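Local coordinates for protein rubisco operon transcriptional regulator (Synechocystis sp., PDB 5Y2W) that probably represses transcription of carbon-uptake genes as a LysR-type regulator, its regulatory domain binding the metabolite 2-phosphoglycolate, at residues I100-T103 against A104-D107. Sequence-based numbering, arbitrary orientation.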
loop_
_atom_site.group_PDB
_atom_site.type_symbol
_atom_site.label_atom_id
_atom_site.label_comp_id
_atom_site.label_asym_id
_atom_site.label_seq_id
_atom_site.Cartn_x
_atom_site.Cartn_y
_atom_site.Cartn_z
ATOM N N ILE A 100 -9.503 28.659 -4.443
ATOM C CA ILE A 100 -9.860 28.530 -3.077
ATOM C C ILE A 100 -8.662 28.928 -2.267
ATOM O O ILE A 100 -7.635 28.338 -2.412
ATOM C CB ILE A 100 -10.263 27.088 -2.725
ATOM C CG1 ILE A 100 -11.474 26.644 -3.535
ATOM C CG2 ILE A 100 -10.565 27.016 -1.250
ATOM C CD1 ILE A 100 -11.636 25.133 -3.591
ATOM N N PRO A 101 -8.811 29.921 -1.383
ATOM C CA PRO A 101 -7.711 30.337 -0.544
ATOM C C PRO A 101 -7.342 29.284 0.443
ATOM O O PRO A 101 -8.182 28.494 0.886
ATOM C CB PRO A 101 -8.241 31.548 0.211
ATOM C CG PRO A 101 -9.713 31.576 -0.021
ATOM C CD PRO A 101 -10.046 30.698 -1.156
ATOM N N ILE A 102 -6.082 29.291 0.810
ATOM C CA ILE A 102 -5.572 28.248 1.633
ATOM C C ILE A 102 -6.180 28.352 3.036
ATOM O O ILE A 102 -6.366 27.326 3.691
ATOM C CB ILE A 102 -4.027 28.230 1.663
ATOM C CG1 ILE A 102 -3.542 26.966 2.390
ATOM C CG2 ILE A 102 -3.491 29.485 2.344
ATOM C CD1 ILE A 102 -2.105 26.587 2.121
ATOM N N THR A 103 -6.506 29.577 3.449
ATOM C CA THR A 103 -7.270 29.853 4.678
ATOM C C THR A 103 -8.573 29.057 4.833
ATOM O O THR A 103 -8.952 28.712 5.970
ATOM C CB THR A 103 -7.645 31.363 4.792
ATOM O OG1 THR A 103 -8.284 31.827 3.578
ATOM C CG2 THR A 103 -6.405 32.208 5.067
ATOM N N ALA A 104 -9.205 28.682 3.720
ATOM C CA ALA A 104 -10.372 27.784 3.790
ATOM C C ALA A 104 -10.096 26.389 4.410
ATOM O O ALA A 104 -11.039 25.622 4.737
ATOM C CB ALA A 104 -11.022 27.647 2.409
ATOM N N LEU A 105 -8.827 26.015 4.557
ATOM C CA LEU A 105 -8.508 24.706 5.151
ATOM C C LEU A 105 -8.555 24.669 6.674
ATOM O O LEU A 105 -8.579 23.600 7.270
ATOM C CB LEU A 105 -7.123 24.205 4.676
ATOM C CG LEU A 105 -7.048 23.898 3.179
ATOM C CD1 LEU A 105 -5.727 23.223 2.859
ATOM C CD2 LEU A 105 -8.214 23.066 2.723
ATOM N N ASN A 106 -8.550 25.833 7.294
ATOM C CA ASN A 106 -8.522 25.945 8.726
ATOM C C ASN A 106 -9.662 25.200 9.397
ATOM O O ASN A 106 -10.810 25.422 9.071
ATOM C CB ASN A 106 -8.638 27.414 9.085
ATOM C CG ASN A 106 -7.307 28.091 9.050
ATOM O OD1 ASN A 106 -6.389 27.658 9.723
ATOM N ND2 ASN A 106 -7.188 29.131 8.259
ATOM N N ASP A 107 -9.332 24.324 10.321
ATOM C CA ASP A 107 -10.322 23.527 11.039
ATOM C C ASP A 107 -11.083 22.505 10.215
ATOM O O ASP A 107 -11.954 21.848 10.753
ATOM C CB ASP A 107 -11.263 24.441 11.837
ATOM C CG ASP A 107 -10.522 25.169 12.915
ATOM O OD1 ASP A 107 -10.188 24.494 13.892
ATOM O OD2 ASP A 107 -10.191 26.367 12.757
#
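Thr103 and Asn106 meet through one carbonyl oxygen, at the C-terminal end of a short 3-10 helix. Thr103 O takes the backbone N of Asn106 at 3.2 Å and the side-chain ND2 of Asn106 at 2.9 Å. The backbone N-H comes nearly straight (165°) from above the carbonyl plane, whereas ND2 lies in that plane on a lone pair, with a more bent N-H and Thr103 O tilted out of the Asn106 amide plane. With CG beside the backbone N (chi1 -85°), the side-chain amide lies near the backbone N-H, and both reach the same oxygen. Asparagine suits this place because its amide donates through ND2 while OD1 accepts from Asp133 N; the two bonds together should fix its rotation. A leucine here would probably leave Thr103 O with one donor fewer and the N-H of Asp133 without its side-chain acceptor. Thr103 itself is an exposed polar residue, its OG1 held between backbone N and carbonyl carbon (chi1 52°), close to the N of Ala104. That N bonds to Pro101 O at 3.0 Å. The Ala104 methyl is small enough for CB to lie 3.3 Å from Pro101 O and 3.7 Å from Ile100 CG2. Pro101, with no N-H to give, fits the first position, which uses its carbonyl. Leu105 N repeats the bond to Ile102 O at 2.9 Å. On the buried side, Ile102 CG1 and Leu105 CD1 stand alongside at 4.4 Å; Ile102 touches Leu126 and Leu105 touches Phe127, both of helix 118-129. Three successive i to i+3 bonds define a short 3-10 helix, here between strand 81-89 and helix 118-129 of a LysR-type regulatory domain with the periplasmic-binding-protein fold.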